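Local atomic coordinates of glucose-6-phosphate isomerase (Plasmodium falciparum, PDB entry 3QKI), a protein that probably interconverts alpha-D-glucose 6-phosphate and beta-D-fructose 6-phosphate, the second step of glycolysis, as a member of the glucose-6-phosphate isomerase family. Residues S36-E39 and K40-D43; I158-C161 and K162-F166; T287-K290 and L291-E294; S364-S368 and H369-Y373. All coordinates share one frame; numbering follows the deposited sequence.

How the contacts relate
From the N terminus, the chain meets contact 1 where helix 27-39 ends, contact 2 in the loop between helix 135-154 and strand 168-172, contact 3 at the start of helix 289-295, and contact 4 at the C-terminal end of helix 356-371. Each is local and closes before the next opens, so none nest or cross. In space they form two pairs. Contacts 1 and 4, with centres about 13 Å apart, touch directly and join the two helix ends. Contacts 2 and 3, with centres about 24 Å apart, belong to the parallel-sheet region on the opposite side of the chain's centre, without touching each other.

Contact 1 (S36-E39 and K40-D43)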
ATOM      1  N   SER A  36      -3.841  30.702  10.765  1.00 18.54           N
ATOM      2  CA  SER A  36      -2.864  29.722  10.277  1.00 18.35           C
ATOM      3  C   SER A  36      -1.555  30.403   9.878  1.00 22.60           C
ATOM      4  O   SER A  36      -0.498  29.808  10.088  1.00 24.39           O
ATOM      5  CB  SER A  36      -3.426  28.915   9.112  1.00 20.57           C
ATOM      6  OG  SER A  36      -3.572  29.700   7.938  1.00 26.74           O
ATOM      7  N   ALA A  37      -1.612  31.643   9.317  1.00 17.11           N
ATOM      8  CA  ALA A  37      -0.419  32.419   8.952  1.00 16.99           C
ATOM      9  C   ALA A  37       0.418  32.725  10.210  1.00 19.59           C
ATOM     10  O   ALA A  37       1.641  32.642  10.152  1.00 21.14           O
ATOM     11  CB  ALA A  37      -0.809  33.713   8.236  1.00 17.70           C
ATOM     12  N   GLU A  38      -0.225  33.006  11.351  1.00 15.10           N
ATOM     13  CA  GLU A  38       0.499  33.181  12.616  1.00 15.50           C
ATOM     14  C   GLU A  38       0.984  31.822  13.181  1.00 21.77           C
ATOM     15  O   GLU A  38       2.093  31.746  13.710  1.00 21.09           O
ATOM     16  CB  GLU A  38      -0.354  33.903  13.645  1.00 16.14           C
ATOM     17  CG  GLU A  38       0.463  34.403  14.831  1.00 20.43           C
ATOM     18  CD  GLU A  38      -0.229  35.543  15.553  1.00 37.12           C
ATOM     19  OE1 GLU A  38      -0.692  35.309  16.690  1.00 20.33           O
ATOM     20  OE2 GLU A  38      -0.355  36.649  14.970  1.00 25.87           O
ATOM     21  N   GLU A  39       0.163  30.744  13.035  1.00 18.70           N
ATOM     22  CA  GLU A  39       0.525  29.398  13.486  1.00 17.06           C
ATOM     23  C   GLU A  39       1.809  28.897  12.818  1.00 19.24           C
ATOM     24  O   GLU A  39       2.605  28.198  13.458  1.00 17.77           O
ATOM     25  CB  GLU A  39      -0.641  28.403  13.272  1.00 17.79           C
ATOM     26  CG  GLU A  39      -1.827  28.642  14.208  1.00 19.05           C
ATOM     27  CD  GLU A  39      -1.613  28.446  15.700  1.00 25.07           C
ATOM     28  OE1 GLU A  39      -2.576  28.680  16.467  1.00 21.21           O
ATOM     29  OE2 GLU A  39      -0.499  28.042  16.106  1.00 21.04           O
ATOM     30  N   LYS A  40       2.045  29.321  11.570  1.00 16.14           N
ATOM     31  CA  LYS A  40       3.236  28.959  10.791  1.00 16.21           C
ATOM     32  C   LYS A  40       4.539  29.494  11.412  1.00 24.15           C
ATOM     33  O   LYS A  40       5.608  28.943  11.137  1.00 25.97           O
ATOM     34  CB  LYS A  40       3.091  29.419   9.334  1.00 17.60           C
ATOM     35  CG  LYS A  40       2.080  28.577   8.586  1.00 26.70           C
ATOM     36  CD  LYS A  40       1.957  28.898   7.116  1.00 28.46           C
ATOM     37  CE  LYS A  40       0.628  28.385   6.600  1.00 29.49           C
ATOM     38  NZ  LYS A  40       0.569  28.398   5.115  1.00 34.17           N
ATOM     39  N   THR A  41       4.445  30.530  12.264  1.00 21.19           N
ATOM     40  CA  THR A  41       5.597  31.159  12.938  1.00 21.36           C
ATOM     41  C   THR A  41       5.828  30.553  14.325  1.00 24.60           C
ATOM     42  O   THR A  41       6.725  30.987  15.021  1.00 23.58           O
ATOM     43  CB  THR A  41       5.417  32.693  13.037  1.00 23.55           C
ATOM     44  OG1 THR A  41       4.441  33.003  14.036  1.00 24.76           O
ATOM     45  CG2 THR A  41       5.051  33.337  11.710  1.00 22.18           C
ATOM     46  N   LYS A  42       5.010  29.570  14.728  1.00 22.21           N
ATOM     47  CA  LYS A  42       5.082  28.934  16.042  1.00 20.68           C
ATOM     48  C   LYS A  42       5.597  27.511  15.974  1.00 25.64           C
ATOM     49  O   LYS A  42       5.303  26.779  15.019  1.00 26.43           O
ATOM     50  CB  LYS A  42       3.728  29.022  16.753  1.00 23.30           C
ATOM     51  CG  LYS A  42       3.295  30.479  17.020  1.00 35.34           C
ATOM     52  CD  LYS A  42       2.061  30.632  17.911  1.00 51.35           C
ATOM     53  CE  LYS A  42       2.283  30.295  19.378  1.00 68.98           C
ATOM     54  NZ  LYS A  42       3.350  31.117  20.016  1.00 82.48           N
ATOM     55  N   ASP A  43       6.398  27.119  16.983  1.00 20.61           N
ATOM     56  CA  ASP A  43       6.995  25.790  17.015  1.00 19.16           C
ATOM     57  C   ASP A  43       6.241  24.822  17.889  1.00 22.15           C
ATOM     58  O   ASP A  43       5.895  25.168  19.032  1.00 20.64           O
ATOM     59  CB  ASP A  43       8.477  25.849  17.445  1.00 20.31           C
ATOM     60  CG  ASP A  43       9.391  26.569  16.473  1.00 33.46           C
ATOM     61  OD1 ASP A  43       9.117  26.523  15.240  1.00 34.09           O
ATOM     62  OD2 ASP A  43      10.399  27.161  16.932  1.00 43.48           O
TER
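The backbone oxygen of E38 is gripped twice by T41, by the hydroxyl OG1 at 2.7 Å and by the amide N of T41 at 3.0 Å. It illustrates how a helix can spend its last carbonyls at its C-terminal end, here the end of helix 27-39. The two donors use the oxygen differently: T41 OG1 lies in the carbonyl plane, on a lone pair, whereas T41 N sits 56° out of it. The hydroxyl can do this because chi1 of 74° places OG1 between the backbone N and carbonyl carbon of T41, leaving CG2 near A37 O.

One residue earlier the helix still makes its regular bond, K40 N to S36 O at 3.0 Å. Beyond it, a type I beta turn from E39 to K42 takes over, closed by K42 N to E39 O at 3.0 Å.

The side chain of K40 leaves with CG within 3.2 Å of S36 O and then runs extended, passing that carbonyl with its methylenes. Its NZ binds F370 O, and the lysine makes a cation-pi contact with F371, so the turn is fastened to the end of helix 356-371. E39 bends at chi2 (-65°), and its carboxylate is held by Y47 OH on OE2 and by T77 OG1 and S74 N on OE1. K42 passes this acid without forming an ion pair: NZ stays 6.3 Å from E39 OE2, and its nearest approach to that oxygen is through a methylene, K42 CD at 4.1 Å.

Contact 2 (I158-C161 and K162-F166)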
ATOM      1  N   ILE A 158     -24.590 -27.323   8.595  1.00 19.84           N
ATOM      2  CA  ILE A 158     -24.520 -27.141   7.146  1.00 19.74           C
ATOM      3  C   ILE A 158     -23.184 -27.700   6.707  1.00 22.66           C
ATOM      4  O   ILE A 158     -22.140 -27.260   7.200  1.00 22.69           O
ATOM      5  CB  ILE A 158     -24.780 -25.688   6.669  1.00 22.88           C
ATOM      6  CG1 ILE A 158     -26.261 -25.299   6.939  1.00 23.21           C
ATOM      7  CG2 ILE A 158     -24.458 -25.572   5.165  1.00 24.48           C
ATOM      8  CD1 ILE A 158     -26.604 -23.828   6.728  1.00 30.15           C
ATOM      9  N   LYS A 159     -23.211 -28.683   5.811  1.00 19.77           N
ATOM     10  CA  LYS A 159     -21.999 -29.376   5.378  1.00 20.15           C
ATOM     11  C   LYS A 159     -21.742 -29.247   3.897  1.00 20.11           C
ATOM     12  O   LYS A 159     -22.608 -28.812   3.153  1.00 18.41           O
ATOM     13  CB  LYS A 159     -22.080 -30.880   5.763  1.00 24.52           C
ATOM     14  CG  LYS A 159     -22.236 -31.155   7.271  1.00 39.22           C
ATOM     15  CD  LYS A 159     -22.285 -32.653   7.572  1.00 45.22           C
ATOM     16  CE  LYS A 159     -22.831 -33.026   8.937  1.00 52.99           C
ATOM     17  NZ  LYS A 159     -24.284 -32.725   9.089  1.00 51.25           N
ATOM     18  N   THR A 160     -20.547 -29.677   3.467  1.00 17.78           N
ATOM     19  CA  THR A 160     -20.108 -29.678   2.073  1.00 17.80           C
ATOM     20  C   THR A 160     -20.865 -30.796   1.344  1.00 23.76           C
ATOM     21  O   THR A 160     -21.616 -31.544   1.985  1.00 21.84           O
ATOM     22  CB  THR A 160     -18.600 -29.953   2.002  1.00 20.71           C
ATOM     23  OG1 THR A 160     -18.347 -31.291   2.425  1.00 21.37           O
ATOM     24  CG2 THR A 160     -17.745 -28.940   2.825  1.00 15.73           C
ATOM     25  N   CYS A 161     -20.622 -30.954   0.043  1.00 22.67           N
ATOM     26  CA  CYS A 161     -21.245 -32.010  -0.752  1.00 24.36           C
ATOM     27  C   CYS A 161     -20.711 -33.399  -0.338  1.00 30.88           C
ATOM     28  O   CYS A 161     -21.382 -34.407  -0.594  1.00 32.58           O
ATOM     29  CB  CYS A 161     -21.021 -31.754  -2.234  1.00 25.12           C
ATOM     30  SG  CYS A 161     -19.281 -31.698  -2.695  1.00 29.43           S
ATOM     31  N   LYS A 162     -19.518 -33.449   0.311  1.00 25.61           N
ATOM     32  CA  LYS A 162     -18.939 -34.693   0.809  1.00 25.31           C
ATOM     33  C   LYS A 162     -19.282 -34.928   2.293  1.00 27.87           C
ATOM     34  O   LYS A 162     -18.628 -35.730   2.943  1.00 27.66           O
ATOM     35  CB  LYS A 162     -17.419 -34.807   0.493  1.00 27.99           C
ATOM     36  CG  LYS A 162     -16.530 -33.764   1.161  1.00 48.78           C
ATOM     37  CD  LYS A 162     -15.033 -34.127   1.077  1.00 59.00           C
ATOM     38  CE  LYS A 162     -14.145 -33.131   1.794  1.00 62.61           C
ATOM     39  NZ  LYS A 162     -12.699 -33.338   1.500  1.00 70.87           N
ATOM     40  N   ASN A 163     -20.330 -34.229   2.807  1.00 25.37           N
ATOM     41  CA  ASN A 163     -20.817 -34.277   4.187  0.50 25.15           C
ATOM     42  C   ASN A 163     -19.715 -34.036   5.238  1.00 29.94           C
ATOM     43  O   ASN A 163     -19.657 -34.667   6.301  1.00 31.20           O
ATOM     44  CB  ASN A 163     -21.722 -35.501   4.449  0.50 24.60           C
ATOM     45  CG  ASN A 163     -22.986 -35.511   3.608  0.50 29.89           C
ATOM     46  OD1 ASN A 163     -23.122 -36.292   2.669  0.50 28.48           O
ATOM     47  ND2 ASN A 163     -23.938 -34.629   3.901  0.50 14.40           N
ATOM     48  N   THR A 164     -18.851 -33.074   4.943  1.00 24.55           N
ATOM     49  CA  THR A 164     -17.776 -32.669   5.843  1.00 23.88           C
ATOM     50  C   THR A 164     -17.945 -31.172   6.151  1.00 24.78           C
ATOM     51  O   THR A 164     -18.776 -30.503   5.538  1.00 23.57           O
ATOM     52  CB  THR A 164     -16.414 -32.953   5.208  1.00 29.55           C
ATOM     53  OG1 THR A 164     -16.319 -32.174   4.019  1.00 28.08           O
ATOM     54  CG2 THR A 164     -16.190 -34.458   4.907  1.00 24.97           C
ATOM     55  N   LYS A 165     -17.169 -30.657   7.090  1.00 20.23           N
ATOM     56  CA  LYS A 165     -17.219 -29.252   7.425  1.00 19.98           C
ATOM     57  C   LYS A 165     -16.465 -28.439   6.385  1.00 23.17           C
ATOM     58  O   LYS A 165     -15.436 -28.896   5.881  1.00 22.29           O
ATOM     59  CB  LYS A 165     -16.597 -29.024   8.796  1.00 21.44           C
ATOM     60  CG  LYS A 165     -17.663 -29.007   9.865  1.00 28.92           C
ATOM     61  CD  LYS A 165     -17.093 -28.546  11.122  1.00 30.71           C
ATOM     62  CE  LYS A 165     -17.039 -27.067  11.284  1.00 22.16           C
ATOM     63  NZ  LYS A 165     -16.484 -26.776  12.614  1.00 32.22           N
ATOM     64  N   PHE A 166     -16.956 -27.224   6.084  1.00 19.29           N
ATOM     65  CA  PHE A 166     -16.233 -26.316   5.179  1.00 18.30           C
ATOM     66  C   PHE A 166     -14.936 -25.885   5.870  1.00 22.88           C
ATOM     67  O   PHE A 166     -14.910 -25.755   7.102  1.00 22.12           O
ATOM     68  CB  PHE A 166     -17.080 -25.084   4.852  1.00 18.49           C
ATOM     69  CG  PHE A 166     -18.170 -25.357   3.852  1.00 17.81           C
ATOM     70  CD1 PHE A 166     -17.910 -25.304   2.490  1.00 18.99           C
ATOM     71  CD2 PHE A 166     -19.460 -25.678   4.273  1.00 17.81           C
ATOM     72  CE1 PHE A 166     -18.911 -25.576   1.563  1.00 19.20           C
ATOM     73  CE2 PHE A 166     -20.463 -25.941   3.351  1.00 20.33           C
ATOM     74  CZ  PHE A 166     -20.179 -25.899   1.991  1.00 18.01           C
TER
HETATM   75  O   HOH W   1     -19.588 -26.715   7.903  1.00 18.64           O
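One face of the F166 ring is covered by the methyl of T160, whose CG2 stands 3.6 Å from the ring centroid and only 9° off the normal, a clear CH-pi contact. Near the ring plane, at the edge, lies I158 O, while H281 meets the same ring edge-to-face. With chi1 of 68°, T160 turns its two branches to separate tasks. CG2 goes to the phenyl group, and OG1 meets T164 OG1 at 2.7 Å in a hydrogen bond that either hydroxyl could donate. K162 N adds a weak bond to the same T160 oxygen.

The backbone is paired as well. T160 N gives a nearly straight bond to T164 O (2.8 Å, 174° at the hydrogen), and N163 N closes the turn on T160 O at 3.1 Å. Further out, a water bridges the two arms, donating to I158 O at 2.7 Å and accepting from F166 N at 3.2 Å.

A type I turn from T160 to N163, followed by left-handed N163 and the T160-T164 bond, is the pattern of a type I turn with a G1 beta bulge, here leading the chain toward strand 168-172.

Contact 3 (T287-K290 and L291-E294); sequences TNLK and LTDE
An asparagine N-cap starts helix 289-295, the helical link of a beta-alpha-beta unit between strands 282-285 and 302-303 of the parallel sheet. N288 is the capping residue: its OD1 accepts from L291 N at 3.0 Å, with 160° at the hydrogen. That donor comes from above the carbonyl plane of the amide, 54° out of it. With chi1 of -167°, CG of N288 swings beside its own carbonyl carbon, and the amide folds over the first turn of the helix. There it also packs on the leucine, with ND2 3.3 Å from L291 CD1, the two side chains crossing at a slant.

The backbone takes up helical bonding at once, T292 N reaching N288 O at 3.0 Å and D293 N reaching L289 O at 3.1 Å. On the exposed side, K290 and E294 lie alongside each other one turn apart. The lysine, bent at chi4, brings NZ to 3.0 Å from E294 OE1 in a salt bridge, using the syn lone pair of that oxygen.

Both ends of the N288 amide are thus engaged, since ND2 donates to T251 O while OD1 serves the helix. T251 and the nearby K250 bind beta-D-fructose 6-phosphate when it is present. The cap therefore bonds the helix start to the backbone of a sugar-phosphate site, as a second-shell contact that probably fixes the rotation of the amide.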
ATOM      1  N   THR A 287     -29.015  -8.231  -4.138  1.00 23.48           N
ATOM      2  CA  THR A 287     -30.484  -8.041  -4.088  1.00 23.54           C
ATOM      3  C   THR A 287     -31.095  -8.489  -5.386  1.00 27.57           C
ATOM      4  O   THR A 287     -32.327  -8.511  -5.519  1.00 27.38           O
ATOM      5  CB  THR A 287     -30.847  -6.609  -3.772  1.00 31.65           C
ATOM      6  OG1 THR A 287     -30.189  -5.765  -4.717  1.00 30.61           O
ATOM      7  CG2 THR A 287     -30.456  -6.241  -2.369  1.00 32.47           C
ATOM      8  N   ASN A 288     -30.249  -8.837  -6.356  1.00 22.62           N
ATOM      9  CA  ASN A 288     -30.798  -9.274  -7.624  1.00 23.05           C
ATOM     10  C   ASN A 288     -31.138 -10.756  -7.524  1.00 29.16           C
ATOM     11  O   ASN A 288     -30.332 -11.617  -7.895  1.00 30.77           O
ATOM     12  CB  ASN A 288     -29.855  -8.975  -8.762  1.00 25.13           C
ATOM     13  CG  ASN A 288     -30.516  -9.137 -10.108  1.00 41.25           C
ATOM     14  OD1 ASN A 288     -31.428  -9.964 -10.300  1.00 25.17           O
ATOM     15  ND2 ASN A 288     -30.066  -8.354 -11.063  1.00 33.93           N
ATOM     16  N   LEU A 289     -32.341 -11.050  -7.021  1.00 23.53           N
ATOM     17  CA  LEU A 289     -32.790 -12.417  -6.817  1.00 22.85           C
ATOM     18  C   LEU A 289     -32.983 -13.197  -8.101  1.00 27.49           C
ATOM     19  O   LEU A 289     -32.773 -14.410  -8.110  1.00 27.13           O
ATOM     20  CB  LEU A 289     -34.006 -12.482  -5.880  1.00 23.22           C
ATOM     21  CG  LEU A 289     -33.810 -11.886  -4.476  1.00 27.14           C
ATOM     22  CD1 LEU A 289     -35.094 -11.834  -3.723  1.00 25.46           C
ATOM     23  CD2 LEU A 289     -32.790 -12.666  -3.674  1.00 32.33           C
ATOM     24  N   LYS A 290     -33.314 -12.505  -9.200  1.00 24.75           N
ATOM     25  CA  LYS A 290     -33.478 -13.111 -10.522  1.00 24.51           C
ATOM     26  C   LYS A 290     -32.122 -13.688 -10.992  1.00 27.84           C
ATOM     27  O   LYS A 290     -32.057 -14.825 -11.466  1.00 28.05           O
ATOM     28  CB  LYS A 290     -33.982 -12.041 -11.524  1.00 26.84           C
ATOM     29  CG  LYS A 290     -34.100 -12.520 -12.972  1.00 38.82           C
ATOM     30  CD  LYS A 290     -34.268 -11.356 -13.933  1.00 49.99           C
ATOM     31  CE  LYS A 290     -34.549 -11.796 -15.352  1.00 66.20           C
ATOM     32  NZ  LYS A 290     -33.313 -12.230 -16.057  1.00 80.77           N
ATOM     33  N   LEU A 291     -31.055 -12.880 -10.860  1.00 23.35           N
ATOM     34  CA  LEU A 291     -29.703 -13.258 -11.293  1.00 22.73           C
ATOM     35  C   LEU A 291     -29.000 -14.257 -10.403  1.00 23.85           C
ATOM     36  O   LEU A 291     -28.343 -15.156 -10.918  1.00 23.23           O
ATOM     37  CB  LEU A 291     -28.852 -12.045 -11.657  1.00 22.86           C
ATOM     38  CG  LEU A 291     -29.336 -11.279 -12.912  1.00 28.50           C
ATOM     39  CD1 LEU A 291     -28.379 -10.222 -13.267  1.00 29.22           C
ATOM     40  CD2 LEU A 291     -29.473 -12.193 -14.137  1.00 31.78           C
ATOM     41  N   THR A 292     -29.226 -14.186  -9.082  1.00 20.77           N
ATOM     42  CA  THR A 292     -28.673 -15.196  -8.168  1.00 19.63           C
ATOM     43  C   THR A 292     -29.325 -16.558  -8.478  1.00 23.08           C
ATOM     44  O   THR A 292     -28.637 -17.576  -8.526  1.00 22.59           O
ATOM     45  CB  THR A 292     -28.813 -14.763  -6.699  1.00 21.57           C
ATOM     46  OG1 THR A 292     -30.192 -14.536  -6.400  1.00 21.89           O
ATOM     47  CG2 THR A 292     -27.984 -13.532  -6.370  1.00 18.37           C
ATOM     48  N   ASP A 293     -30.645 -16.551  -8.753  1.00 21.05           N
ATOM     49  CA  ASP A 293     -31.401 -17.738  -9.129  1.00 22.11           C
ATOM     50  C   ASP A 293     -30.820 -18.362 -10.406  1.00 24.05           C
ATOM     51  O   ASP A 293     -30.498 -19.552 -10.417  1.00 23.39           O
ATOM     52  CB  ASP A 293     -32.879 -17.376  -9.347  1.00 26.45           C
ATOM     53  CG  ASP A 293     -33.831 -18.235  -8.561  1.00 51.45           C
ATOM     54  OD1 ASP A 293     -33.618 -18.395  -7.325  1.00 51.48           O
ATOM     55  OD2 ASP A 293     -34.796 -18.745  -9.166  1.00 69.17           O
ATOM     56  N   GLU A 294     -30.596 -17.535 -11.436  1.00 20.57           N
ATOM     57  CA  GLU A 294     -30.023 -17.951 -12.723  1.00 21.57           C
ATOM     58  C   GLU A 294     -28.634 -18.553 -12.551  1.00 24.81           C
ATOM     59  O   GLU A 294     -28.266 -19.489 -13.272  1.00 23.49           O
ATOM     60  CB  GLU A 294     -29.935 -16.749 -13.672  1.00 23.85           C
ATOM     61  CG  GLU A 294     -30.970 -16.819 -14.776  1.00 42.69           C
ATOM     62  CD  GLU A 294     -31.279 -15.503 -15.461  1.00 76.66           C
ATOM     63  OE1 GLU A 294     -32.454 -15.075 -15.407  1.00 62.71           O
ATOM     64  OE2 GLU A 294     -30.359 -14.915 -16.076  1.00 83.64           O
TER

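Contact 4 (S364-S368 and H369-Y373)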
ATOM      1  N   SER A 364      -7.714  17.456   9.766  1.00 13.75           N
ATOM      2  CA  SER A 364      -7.424  17.073   8.386  1.00 12.67           C
ATOM      3  C   SER A 364      -7.718  18.246   7.425  1.00 15.70           C
ATOM      4  O   SER A 364      -6.897  18.552   6.559  1.00 13.19           O
ATOM      5  CB  SER A 364      -8.260  15.857   8.022  1.00 16.82           C
ATOM      6  OG  SER A 364      -8.044  15.413   6.690  1.00 22.00           O
ATOM      7  N   PHE A 365      -8.885  18.886   7.586  1.00 13.37           N
ATOM      8  CA  PHE A 365      -9.349  20.036   6.812  1.00 13.33           C
ATOM      9  C   PHE A 365      -8.374  21.205   6.970  1.00 18.89           C
ATOM     10  O   PHE A 365      -7.997  21.829   5.984  1.00 18.76           O
ATOM     11  CB  PHE A 365     -10.772  20.428   7.283  1.00 15.50           C
ATOM     12  CG  PHE A 365     -11.314  21.707   6.691  1.00 17.61           C
ATOM     13  CD1 PHE A 365     -11.793  21.743   5.386  1.00 20.21           C
ATOM     14  CD2 PHE A 365     -11.351  22.879   7.444  1.00 19.89           C
ATOM     15  CE1 PHE A 365     -12.302  22.931   4.843  1.00 21.64           C
ATOM     16  CE2 PHE A 365     -11.828  24.070   6.894  1.00 22.11           C
ATOM     17  CZ  PHE A 365     -12.301  24.091   5.596  1.00 20.17           C
ATOM     18  N   TYR A 366      -7.967  21.495   8.231  1.00 16.35           N
ATOM     19  CA  TYR A 366      -7.029  22.557   8.579  1.00 15.37           C
ATOM     20  C   TYR A 366      -5.661  22.349   7.884  1.00 16.18           C
ATOM     21  O   TYR A 366      -5.184  23.249   7.193  1.00 13.89           O
ATOM     22  CB  TYR A 366      -6.874  22.568  10.107  1.00 16.40           C
ATOM     23  CG  TYR A 366      -5.901  23.586  10.652  1.00 17.79           C
ATOM     24  CD1 TYR A 366      -6.250  24.933  10.749  1.00 18.37           C
ATOM     25  CD2 TYR A 366      -4.672  23.193  11.174  1.00 18.78           C
ATOM     26  CE1 TYR A 366      -5.374  25.871  11.286  1.00 16.25           C
ATOM     27  CE2 TYR A 366      -3.782  24.125  11.715  1.00 19.59           C
ATOM     28  CZ  TYR A 366      -4.145  25.462  11.779  1.00 23.66           C
ATOM     29  OH  TYR A 366      -3.278  26.377  12.320  1.00 18.44           O
ATOM     30  N   ASN A 367      -5.070  21.147   8.028  1.00 14.26           N
ATOM     31  CA  ASN A 367      -3.785  20.807   7.389  1.00 14.36           C
ATOM     32  C   ASN A 367      -3.835  20.922   5.891  1.00 17.39           C
ATOM     33  O   ASN A 367      -2.904  21.465   5.284  1.00 19.52           O
ATOM     34  CB  ASN A 367      -3.330  19.409   7.792  1.00 13.85           C
ATOM     35  CG  ASN A 367      -2.829  19.356   9.205  1.00 23.62           C
ATOM     36  OD1 ASN A 367      -2.426  20.366   9.764  1.00 18.75           O
ATOM     37  ND2 ASN A 367      -2.865  18.179   9.819  1.00 13.51           N
ATOM     38  N   SER A 368      -4.914  20.439   5.287  1.00 12.02           N
ATOM     39  CA  SER A 368      -5.049  20.489   3.828  1.00 12.38           C
ATOM     40  C   SER A 368      -5.315  21.916   3.320  1.00 19.94           C
ATOM     41  O   SER A 368      -4.656  22.365   2.381  1.00 19.16           O
ATOM     42  CB  SER A 368      -6.154  19.542   3.364  1.00 14.48           C
ATOM     43  OG  SER A 368      -6.441  19.709   1.977  1.00 14.66           O
ATOM     44  N   HIS A 369      -6.303  22.621   3.920  1.00 17.20           N
ATOM     45  CA  HIS A 369      -6.653  23.955   3.449  1.00 17.10           C
ATOM     46  C   HIS A 369      -5.686  25.074   3.774  1.00 19.41           C
ATOM     47  O   HIS A 369      -5.406  25.893   2.906  1.00 18.90           O
ATOM     48  CB  HIS A 369      -8.097  24.333   3.826  1.00 17.62           C
ATOM     49  CG  HIS A 369      -9.101  23.750   2.883  1.00 20.90           C
ATOM     50  ND1 HIS A 369      -9.931  24.560   2.127  1.00 22.23           N
ATOM     51  CD2 HIS A 369      -9.337  22.455   2.557  1.00 22.35           C
ATOM     52  CE1 HIS A 369     -10.640  23.742   1.370  1.00 21.73           C
ATOM     53  NE2 HIS A 369     -10.316  22.468   1.590  1.00 22.24           N
ATOM     54  N   PHE A 370      -5.197  25.125   5.009  1.00 15.10           N
ATOM     55  CA  PHE A 370      -4.354  26.217   5.494  1.00 14.07           C
ATOM     56  C   PHE A 370      -2.840  25.998   5.413  1.00 19.14           C
ATOM     57  O   PHE A 370      -2.083  26.969   5.382  1.00 18.54           O
ATOM     58  CB  PHE A 370      -4.847  26.685   6.869  1.00 14.43           C
ATOM     59  CG  PHE A 370      -6.328  26.962   6.817  1.00 15.47           C
ATOM     60  CD1 PHE A 370      -6.829  28.007   6.047  1.00 18.33           C
ATOM     61  CD2 PHE A 370      -7.234  26.104   7.428  1.00 17.81           C
ATOM     62  CE1 PHE A 370      -8.202  28.203   5.919  1.00 19.40           C
ATOM     63  CE2 PHE A 370      -8.607  26.312   7.309  1.00 20.52           C
ATOM     64  CZ  PHE A 370      -9.080  27.347   6.540  1.00 18.68           C
ATOM     65  N   PHE A 371      -2.408  24.754   5.289  1.00 16.50           N
ATOM     66  CA  PHE A 371      -0.978  24.440   5.173  1.00 15.62           C
ATOM     67  C   PHE A 371      -0.662  23.820   3.828  1.00 20.55           C
ATOM     68  O   PHE A 371       0.512  23.609   3.509  1.00 22.52           O
ATOM     69  CB  PHE A 371      -0.550  23.516   6.317  1.00 16.82           C
ATOM     70  CG  PHE A 371      -0.341  24.240   7.616  1.00 19.34           C
ATOM     71  CD1 PHE A 371      -1.422  24.580   8.426  1.00 22.67           C
ATOM     72  CD2 PHE A 371       0.938  24.574   8.045  1.00 23.89           C
ATOM     73  CE1 PHE A 371      -1.230  25.268   9.625  1.00 24.24           C
ATOM     74  CE2 PHE A 371       1.131  25.242   9.259  1.00 27.23           C
ATOM     75  CZ  PHE A 371       0.045  25.601  10.031  1.00 25.02           C
ATOM     76  N   ASP A 372      -1.711  23.501   3.050  1.00 17.24           N
ATOM     77  CA  ASP A 372      -1.612  22.879   1.736  1.00 16.59           C
ATOM     78  C   ASP A 372      -0.939  21.501   1.788  1.00 21.04           C
ATOM     79  O   ASP A 372      -0.190  21.117   0.870  1.00 22.02           O
ATOM     80  CB  ASP A 372      -0.994  23.851   0.705  1.00 18.85           C
ATOM     81  CG  ASP A 372      -1.584  23.730  -0.681  1.00 31.74           C
ATOM     82  OD1 ASP A 372      -0.808  23.684  -1.644  1.00 35.38           O
ATOM     83  OD2 ASP A 372      -2.836  23.715  -0.802  1.00 34.54           O
ATOM     84  N   TYR A 373      -1.180  20.768   2.892  1.00 17.21           N
ATOM     85  CA  TYR A 373      -0.691  19.397   3.101  1.00 17.15           C
ATOM     86  C   TYR A 373      -1.717  18.439   2.490  1.00 20.02           C
ATOM     87  O   TYR A 373      -2.741  18.113   3.102  1.00 20.62           O
ATOM     88  CB  TYR A 373      -0.462  19.110   4.592  1.00 18.87           C
ATOM     89  CG  TYR A 373       0.633  19.942   5.235  1.00 21.13           C
ATOM     90  CD1 TYR A 373       1.660  20.498   4.470  1.00 22.33           C
ATOM     91  CD2 TYR A 373       0.656  20.156   6.609  1.00 21.88           C
ATOM     92  CE1 TYR A 373       2.669  21.257   5.058  1.00 19.83           C
ATOM     93  CE2 TYR A 373       1.669  20.902   7.208  1.00 22.57           C
ATOM     94  CZ  TYR A 373       2.665  21.463   6.424  1.00 26.05           C
ATOM     95  OH  TYR A 373       3.658  22.224   6.993  1.00 24.31           O
TER
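An aromatic cluster of F365, Y366, H369, F370 and F371 wraps the last turns of helix 356-371. At one end F365 and H369 stack face to face, their centroids 4.5 Å apart and planes at 27°, with F365 CE1 over the centre of the imidazole. With chi1 of 173°, F365 sends its ring toward the following turn, where H369 meets it. F370 then turns its edge toward the face of F365 in an offset edge-to-face pair, with centroids 5.9 Å apart and planes at 83°.

H369 is held at both nitrogens, ND1 by Y29 OH and NE2 by N414 O, which should fix the rotation of the imidazole; as a carbonyl oxygen can only accept, NE2 must be the donor there. F365 also stacks on Y84.

The helical bonds run on through F370 N to Y366 O, at 2.9 Å. Beyond this the chain leaves the helical path: D372 takes a left-handed conformation, with positive phi, and Y373 N folds back to N367 O at 3.0 Å. F371 N reaches the same carbonyl at 3.3 Å, but weakly. The reversal also brings D372 CA to 3.2 Å from S368 O, a CA-H...O contact.

On the flank facing R72, whose carbonyl is bonded to Y366 OH, Y366 CE2 presses on F371 CE1 at 3.5 Å, and Y366 CZ lies in the plane of the F371 ring, at its edge.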